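Precorrin-6Y C5,15-methyltransferase (Corynebacterium diphtheriae, PDB 3HM2) probably transfers methyl groups from S-adenosyl-L-methionine in adenosylcobalamin biosynthesis, the present chain being its C-terminal Rossmann-like methyltransferase domain. Local coordinates at residues T28-G33 against T51-E56; S148-S153 against L168-W173. All coordinates share one frame; numbering follows the deposited sequence.

Contact 1: T28-G33 against T51-E56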
ATOM      1  N   THR A  28     -12.327 -15.124  28.440  1.00 40.88           N
ATOM      2  CA  THR A  28     -13.572 -14.431  28.144  1.00 34.29           C
ATOM      3  C   THR A  28     -13.300 -13.183  27.321  1.00 38.43           C
ATOM      4  O   THR A  28     -12.650 -12.246  27.814  1.00 35.09           O
ATOM      5  CB  THR A  28     -14.269 -13.979  29.446  1.00 30.22           C
ATOM      6  OG1 THR A  28     -14.418 -15.101  30.318  1.00 41.64           O
ATOM      7  CG2 THR A  28     -15.629 -13.365  29.147  1.00 26.49           C
ATOM      8  N   LEU A  29     -13.788 -13.155  26.079  1.00 36.07           N
ATOM      9  CA  LEU A  29     -13.733 -11.924  25.285  1.00 28.80           C
ATOM     10  C   LEU A  29     -14.896 -10.965  25.525  1.00 31.18           C
ATOM     11  O   LEU A  29     -16.043 -11.393  25.465  1.00 26.85           O
ATOM     12  CB  LEU A  29     -13.703 -12.226  23.782  1.00 34.80           C
ATOM     13  CG  LEU A  29     -13.787 -10.959  22.915  1.00 35.24           C
ATOM     14  CD1 LEU A  29     -12.471 -10.184  22.942  1.00 25.49           C
ATOM     15  CD2 LEU A  29     -14.167 -11.283  21.501  1.00 43.76           C
ATOM     16  N   TRP A  30     -14.601  -9.676  25.768  1.00 30.35           N
ATOM     17  CA  TRP A  30     -15.589  -8.631  25.509  1.00 27.11           C
ATOM     18  C   TRP A  30     -15.413  -8.192  24.068  1.00 34.22           C
ATOM     19  O   TRP A  30     -14.372  -7.670  23.678  1.00 31.91           O
ATOM     20  CB  TRP A  30     -15.478  -7.438  26.453  1.00 18.67           C
ATOM     21  CG  TRP A  30     -16.083  -7.712  27.809  1.00 26.35           C
ATOM     22  CD1 TRP A  30     -16.515  -8.928  28.309  1.00 24.13           C
ATOM     23  CD2 TRP A  30     -16.306  -6.755  28.858  1.00 32.10           C
ATOM     24  NE1 TRP A  30     -16.999  -8.770  29.600  1.00 23.90           N
ATOM     25  CE2 TRP A  30     -16.879  -7.446  29.952  1.00 25.42           C
ATOM     26  CE3 TRP A  30     -16.082  -5.372  28.978  1.00 31.18           C
ATOM     27  CZ2 TRP A  30     -17.195  -6.805  31.142  1.00 17.38           C
ATOM     28  CZ3 TRP A  30     -16.417  -4.737  30.158  1.00 21.60           C
ATOM     29  CH2 TRP A  30     -16.978  -5.449  31.215  1.00 18.65           C
ATOM     30  N   ASP A  31     -16.451  -8.408  23.268  1.00 34.98           N
ATOM     31  CA  ASP A  31     -16.472  -7.926  21.892  1.00 33.06           C
ATOM     32  C   ASP A  31     -17.414  -6.736  21.738  1.00 34.21           C
ATOM     33  O   ASP A  31     -18.632  -6.900  21.678  1.00 32.67           O
ATOM     34  CB  ASP A  31     -16.883  -9.048  20.936  1.00 34.68           C
ATOM     35  CG  ASP A  31     -17.607  -8.533  19.709  1.00 39.41           C
ATOM     36  OD1 ASP A  31     -17.451  -7.338  19.383  1.00 48.93           O
ATOM     37  OD2 ASP A  31     -18.335  -9.323  19.070  1.00 41.97           O
ATOM     38  N   ILE A  32     -16.841  -5.538  21.675  1.00 35.76           N
ATOM     39  CA  ILE A  32     -17.621  -4.311  21.761  1.00 37.76           C
ATOM     40  C   ILE A  32     -17.567  -3.530  20.451  1.00 40.92           C
ATOM     41  O   ILE A  32     -16.510  -3.405  19.836  1.00 39.40           O
ATOM     42  CB  ILE A  32     -17.130  -3.407  22.907  1.00 28.36           C
ATOM     43  CG1 ILE A  32     -16.775  -4.249  24.134  1.00 29.57           C
ATOM     44  CG2 ILE A  32     -18.183  -2.367  23.255  1.00 35.74           C
ATOM     45  CD1 ILE A  32     -15.591  -3.721  24.916  1.00 35.24           C
ATOM     46  N   GLY A  33     -18.715  -3.007  20.032  1.00 45.61           N
ATOM     47  CA  GLY A  33     -18.758  -2.005  18.984  1.00 54.94           C
ATOM     48  C   GLY A  33     -19.139  -2.588  17.639  1.00 62.42           C
ATOM     49  O   GLY A  33     -19.774  -3.641  17.564  1.00 68.24           O
ATOM     50  N   THR A  51     -15.879 -18.411  26.892  1.00 48.67           N
ATOM     51  CA  THR A  51     -17.084 -17.590  26.875  1.00 51.42           C
ATOM     52  C   THR A  51     -16.798 -16.203  26.310  1.00 47.74           C
ATOM     53  O   THR A  51     -15.775 -15.594  26.618  1.00 41.82           O
ATOM     54  CB  THR A  51     -17.687 -17.445  28.285  1.00 32.05           C
ATOM     55  OG1 THR A  51     -16.925 -16.494  29.038  1.00 31.86           O
ATOM     56  CG2 THR A  51     -17.678 -18.783  29.009  1.00 43.04           C
ATOM     57  N   ALA A  52     -17.711 -15.710  25.478  1.00 29.62           N
ATOM     58  CA  ALA A  52     -17.584 -14.375  24.906  1.00 25.38           C
ATOM     59  C   ALA A  52     -18.731 -13.474  25.352  1.00 39.41           C
ATOM     60  O   ALA A  52     -19.838 -13.945  25.612  1.00 42.48           O
ATOM     61  CB  ALA A  52     -17.524 -14.451  23.389  1.00 26.69           C
ATOM     62  N   VAL A  53     -18.459 -12.176  25.436  1.00 37.46           N
ATOM     63  CA  VAL A  53     -19.486 -11.197  25.791  1.00 33.21           C
ATOM     64  C   VAL A  53     -19.670 -10.148  24.678  1.00 37.23           C
ATOM     65  O   VAL A  53     -18.699  -9.576  24.131  1.00 33.15           O
ATOM     66  CB  VAL A  53     -19.283 -10.538  27.188  1.00 28.65           C
ATOM     67  CG1 VAL A  53     -20.421  -9.566  27.476  1.00 32.83           C
ATOM     68  CG2 VAL A  53     -19.217 -11.585  28.283  1.00 26.15           C
ATOM     69  N   CYS A  54     -20.948  -9.934  24.357  1.00 38.82           N
ATOM     70  CA  CYS A  54     -21.393  -9.078  23.274  1.00 30.64           C
ATOM     71  C   CYS A  54     -22.165  -7.864  23.799  1.00 25.11           C
ATOM     72  O   CYS A  54     -22.876  -7.949  24.799  1.00 27.92           O
ATOM     73  CB  CYS A  54     -22.256  -9.907  22.322  1.00 31.27           C
ATOM     74  SG  CYS A  54     -21.298 -10.942  21.158  1.00 35.30           S
ATOM     75  N   PHE A  55     -22.021  -6.737  23.122  1.00 33.80           N
ATOM     76  CA  PHE A  55     -22.626  -5.477  23.556  1.00 39.27           C
ATOM     77  C   PHE A  55     -23.262  -4.764  22.351  1.00 49.45           C
ATOM     78  O   PHE A  55     -22.605  -3.997  21.642  1.00 53.89           O
ATOM     79  CB  PHE A  55     -21.576  -4.565  24.239  1.00 37.28           C
ATOM     80  CG  PHE A  55     -21.147  -5.022  25.642  1.00 32.66           C
ATOM     81  CD1 PHE A  55     -19.977  -5.749  25.835  1.00 38.88           C
ATOM     82  CD2 PHE A  55     -21.896  -4.691  26.759  1.00 34.88           C
ATOM     83  CE1 PHE A  55     -19.579  -6.159  27.121  1.00 31.15           C
ATOM     84  CE2 PHE A  55     -21.494  -5.077  28.030  1.00 31.64           C
ATOM     85  CZ  PHE A  55     -20.337  -5.817  28.206  1.00 31.32           C
ATOM     86  N   GLU A  56     -24.543  -5.029  22.126  1.00 52.15           N
ATOM     87  CA  GLU A  56     -25.281  -4.456  21.000  1.00 45.11           C
ATOM     88  C   GLU A  56     -26.467  -3.611  21.497  1.00 46.90           C
ATOM     89  O   GLU A  56     -27.214  -4.015  22.383  1.00 45.28           O
ATOM     90  CB  GLU A  56     -25.756  -5.579  20.060  1.00 41.35           C
ATOM     91  CG  GLU A  56     -26.794  -5.185  19.012  1.00 33.97           C
ATOM     92  CD  GLU A  56     -26.268  -4.206  17.984  1.00 49.33           C
ATOM     93  OE1 GLU A  56     -25.180  -4.467  17.426  1.00 66.65           O
ATOM     94  OE2 GLU A  56     -26.937  -3.171  17.729  1.00 50.58           O
TER

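Contact 2: S148-S153 against L168-W173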
ATOM      1  N   SER A 148      -0.084  -1.975  13.754  1.00 36.15           N
ATOM      2  CA  SER A 148       0.205  -2.384  12.375  1.00 26.67           C
ATOM      3  C   SER A 148      -0.988  -2.006  11.501  1.00 26.61           C
ATOM      4  O   SER A 148      -1.997  -1.508  12.003  1.00 32.76           O
ATOM      5  CB  SER A 148       0.479  -3.887  12.285  1.00 30.46           C
ATOM      6  OG  SER A 148      -0.705  -4.655  12.404  1.00 44.11           O
ATOM      7  N   SER A 149      -0.893  -2.202  10.191  1.00 34.96           N
ATOM      8  CA  SER A 149      -1.988  -1.749   9.319  1.00 41.47           C
ATOM      9  C   SER A 149      -2.186  -2.579   8.053  1.00 38.76           C
ATOM     10  O   SER A 149      -1.226  -3.103   7.487  1.00 41.75           O
ATOM     11  CB  SER A 149      -1.852  -0.257   8.978  1.00 45.81           C
ATOM     12  OG  SER A 149      -0.716   0.003   8.165  1.00 54.52           O
ATOM     13  N   PHE A 150      -3.439  -2.695   7.615  1.00 31.44           N
ATOM     14  CA  PHE A 150      -3.759  -3.603   6.515  1.00 38.57           C
ATOM     15  C   PHE A 150      -4.474  -2.948   5.325  1.00 40.34           C
ATOM     16  O   PHE A 150      -5.545  -2.366   5.477  1.00 37.40           O
ATOM     17  CB  PHE A 150      -4.555  -4.794   7.047  1.00 35.43           C
ATOM     18  CG  PHE A 150      -4.080  -5.275   8.393  1.00 43.30           C
ATOM     19  CD1 PHE A 150      -4.786  -4.960   9.551  1.00 42.78           C
ATOM     20  CD2 PHE A 150      -2.915  -6.027   8.505  1.00 43.58           C
ATOM     21  CE1 PHE A 150      -4.347  -5.395  10.791  1.00 43.64           C
ATOM     22  CE2 PHE A 150      -2.465  -6.468   9.751  1.00 50.50           C
ATOM     23  CZ  PHE A 150      -3.183  -6.147  10.896  1.00 46.12           C
ATOM     24  N   ALA A 151      -3.863  -3.036   4.143  1.00 37.15           N
ATOM     25  CA  ALA A 151      -4.530  -2.625   2.918  1.00 34.32           C
ATOM     26  C   ALA A 151      -4.696  -3.857   2.086  1.00 30.56           C
ATOM     27  O   ALA A 151      -3.710  -4.424   1.653  1.00 31.94           O
ATOM     28  CB  ALA A 151      -3.718  -1.584   2.168  1.00 33.45           C
ATOM     29  N   ILE A 152      -5.949  -4.266   1.876  1.00 32.04           N
ATOM     30  CA  ILE A 152      -6.302  -5.506   1.176  1.00 34.61           C
ATOM     31  C   ILE A 152      -6.980  -5.227  -0.161  1.00 40.88           C
ATOM     32  O   ILE A 152      -7.933  -4.448  -0.224  1.00 40.74           O
ATOM     33  CB  ILE A 152      -7.267  -6.361   2.030  1.00 39.88           C
ATOM     34  CG1 ILE A 152      -6.518  -6.962   3.241  1.00 45.95           C
ATOM     35  CG2 ILE A 152      -7.933  -7.437   1.162  1.00 34.72           C
ATOM     36  CD1 ILE A 152      -7.335  -7.102   4.547  1.00 26.09           C
ATOM     37  N   SER A 153      -6.492  -5.862  -1.228  1.00 32.63           N
ATOM     38  CA  SER A 153      -7.067  -5.660  -2.555  1.00 31.49           C
ATOM     39  C   SER A 153      -7.629  -6.961  -3.135  1.00 29.10           C
ATOM     40  O   SER A 153      -7.214  -8.043  -2.749  1.00 26.02           O
ATOM     41  CB  SER A 153      -6.026  -5.065  -3.519  1.00 38.38           C
ATOM     42  OG  SER A 153      -5.383  -3.936  -2.961  1.00 36.48           O
ATOM     43  N   LEU A 168     -10.149   0.329   1.811  1.00 37.78           N
ATOM     44  CA  LEU A 168      -9.633   1.281   2.778  1.00 38.65           C
ATOM     45  C   LEU A 168      -8.767   0.550   3.802  1.00 35.20           C
ATOM     46  O   LEU A 168      -9.095  -0.562   4.209  1.00 34.96           O
ATOM     47  CB  LEU A 168     -10.789   2.021   3.468  1.00 47.55           C
ATOM     48  CG  LEU A 168     -11.505   3.122   2.666  1.00 54.30           C
ATOM     49  CD1 LEU A 168     -12.851   3.460   3.296  1.00 52.60           C
ATOM     50  CD2 LEU A 168     -10.648   4.387   2.504  1.00 39.57           C
ATOM     51  N   PRO A 169      -7.654   1.163   4.227  1.00 33.77           N
ATOM     52  CA  PRO A 169      -6.826   0.488   5.227  1.00 35.32           C
ATOM     53  C   PRO A 169      -7.561   0.321   6.545  1.00 33.66           C
ATOM     54  O   PRO A 169      -8.678   0.800   6.725  1.00 35.80           O
ATOM     55  CB  PRO A 169      -5.634   1.436   5.406  1.00 32.09           C
ATOM     56  CG  PRO A 169      -5.637   2.282   4.200  1.00 35.18           C
ATOM     57  CD  PRO A 169      -7.083   2.465   3.850  1.00 40.65           C
ATOM     58  N   VAL A 170      -6.909  -0.379   7.463  1.00 37.67           N
ATOM     59  CA  VAL A 170      -7.497  -0.748   8.727  1.00 29.50           C
ATOM     60  C   VAL A 170      -6.361  -0.728   9.708  1.00 32.64           C
ATOM     61  O   VAL A 170      -5.291  -1.276   9.432  1.00 27.42           O
ATOM     62  CB  VAL A 170      -8.079  -2.159   8.666  1.00 31.15           C
ATOM     63  CG1 VAL A 170      -8.361  -2.677  10.070  1.00 27.07           C
ATOM     64  CG2 VAL A 170      -9.333  -2.175   7.788  1.00 28.85           C
ATOM     65  N   HIS A 171      -6.572  -0.060  10.834  1.00 37.11           N
ATOM     66  CA  HIS A 171      -5.528   0.023  11.836  1.00 33.00           C
ATOM     67  C   HIS A 171      -5.902  -0.816  13.016  1.00 33.72           C
ATOM     68  O   HIS A 171      -7.075  -0.917  13.397  1.00 28.97           O
ATOM     69  CB  HIS A 171      -5.193   1.478  12.204  1.00 37.90           C
ATOM     70  CG  HIS A 171      -4.524   2.213  11.087  1.00 34.83           C
ATOM     71  ND1 HIS A 171      -5.207   2.633   9.965  1.00 37.19           N
ATOM     72  CD2 HIS A 171      -3.223   2.521  10.877  1.00 37.85           C
ATOM     73  CE1 HIS A 171      -4.357   3.192   9.126  1.00 42.59           C
ATOM     74  NE2 HIS A 171      -3.148   3.143   9.660  1.00 40.90           N
ATOM     75  N   GLN A 172      -4.882  -1.472  13.550  1.00 39.62           N
ATOM     76  CA  GLN A 172      -5.093  -2.437  14.598  1.00 34.33           C
ATOM     77  C   GLN A 172      -4.113  -2.214  15.704  1.00 29.96           C
ATOM     78  O   GLN A 172      -2.896  -2.246  15.523  1.00 29.08           O
ATOM     79  CB  GLN A 172      -4.991  -3.875  14.081  1.00 25.48           C
ATOM     80  CG  GLN A 172      -5.772  -4.844  14.920  1.00 33.11           C
ATOM     81  CD  GLN A 172      -5.936  -6.172  14.244  1.00 42.87           C
ATOM     82  OE1 GLN A 172      -5.031  -7.022  14.269  1.00 39.86           O
ATOM     83  NE2 GLN A 172      -7.099  -6.374  13.635  1.00 36.63           N
ATOM     84  N   TRP A 173      -4.685  -1.987  16.868  1.00 38.24           N
ATOM     85  CA  TRP A 173      -3.931  -1.893  18.089  1.00 33.17           C
ATOM     86  C   TRP A 173      -4.138  -3.184  18.882  1.00 27.35           C
ATOM     87  O   TRP A 173      -5.264  -3.553  19.196  1.00 28.98           O
ATOM     88  CB  TRP A 173      -4.373  -0.638  18.856  1.00 33.48           C
ATOM     89  CG  TRP A 173      -3.484  -0.292  19.979  1.00 31.74           C
ATOM     90  CD1 TRP A 173      -2.119  -0.366  20.002  1.00 34.89           C
ATOM     91  CD2 TRP A 173      -3.885   0.166  21.263  1.00 31.36           C
ATOM     92  NE1 TRP A 173      -1.646   0.009  21.234  1.00 30.54           N
ATOM     93  CE2 TRP A 173      -2.710   0.346  22.028  1.00 37.32           C
ATOM     94  CE3 TRP A 173      -5.120   0.422  21.854  1.00 30.11           C
ATOM     95  CZ2 TRP A 173      -2.737   0.787  23.351  1.00 39.81           C
ATOM     96  CZ3 TRP A 173      -5.147   0.865  23.167  1.00 41.59           C
ATOM     97  CH2 TRP A 173      -3.956   1.041  23.902  1.00 43.73           C
TER

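Contact 1: T28-G33 against T51-E56
W30 of strand 28-32 meets V53 and F55 of strand 51-55, parallel neighbours in the first beta-alpha-beta unit of this Rossmann-like methyltransferase domain. Both aromatic side chains have CG anti to their own carbonyl carbon (chi1 -78° in W30, -73° in F55). From there F55 turns its edge to the indole, CE1 lying 3.8 Å from W30 CD2, and the edge-to-face pair has its planes at 69°. Flat, wide rings suit this face because F88 stacks on W30 and also meets F55. V53 lies alongside the indole and points the same way, its branched CB 3.4 Å from W30 CD1. I32 follows F55 similarly, with CG1 against CD1. On the other face, L29, D31, A52 and C54 look to helix 38-44; small A52 and C54 let L44 and A40 come close, while D31 OD2 makes a weak hydrogen bond to G37 N in the glycine-rich turn. Between the strands, V53 N gives a hydrogen bond to L29 O, and V53 O receives D31 N at 2.7 Å, nearly straight. Toward solvent, two threonines close the row: T28 OG1 donates to T51 OG1 over 3.1 Å.

Contact 2: S148-S153 against L168-W173
F150 and Q172 are brought together by two different first torsions: the phenyl CG stands anti to its carbonyl carbon (chi1 -39°), whereas the glutamine CG is anti to its backbone N and the chain runs on extended. They sit on the same face of an antiparallel beta hairpin, strands 146-157 and 162-176, at the end of the domain's mixed sheet. The two side chains cross, with ring and amide planes 64° apart. Q172 CB lies at the ring's edge, 3.7 Å from F150 CE1, and the amide carbon CD follows close to the same ring atom. Glutamine suits the place because its CB methylene packs at the phenyl edge while its amide reaches on to N126 of the next strand, where NE2 is hydrogen-bonded to OD1; the side chain also touches A17 and A20 of helix 9-21. V170, also on this face, adds a looser apolar touch to F150 through CG1.

The other face carries S149 and H171, a non-hydrogen-bonded pair. The imidazole presents a face to S149 CB, which stands 3.9 Å from the ring centroid in a CH-pi contact; a small serine permits this close approach. L136 of helix 130-143 also touches the histidine.

Around that pair the backbone bonds are uneven. S148 and Q172 exchange two, the one from S148 N being weak, and F150 N reaches V170 O at 3.0 Å. Strand 148-153 also pairs antiparallel with a strand of the second subunit, where F150 meets H12 and I152 of that chain, so the sheet continues across the interface. Beyond V170 the hairpin continues to a backbone bond between I152 and A167, and on the way P169 CA approaches F150 O to 3.1 Å as a CA-H...O contact.

In the fold
Contact 1 closes before contact 2 opens along the chain, and the two belong to one seven-stranded mixed sheet, with centres about 22 Å apart and nearest atoms about 10 Å apart. Strands 97-100 and 122-127 lie between them, joining strand 27-32 on one side to strand 162-176 on the other. Contact 1 is in the parallel half, where the chain turns into the glycine-rich segment that in related methyltransferases helps bind the cofactor. Contact 2 is in the antiparallel hairpin that completes the methyltransferase-type strand order 3-2-1-4-5-7-6. Contact 1 is mostly buried and is not touched by another subunit of the assembly, whereas the hairpin of contact 2 takes the sheet on into a second subunit.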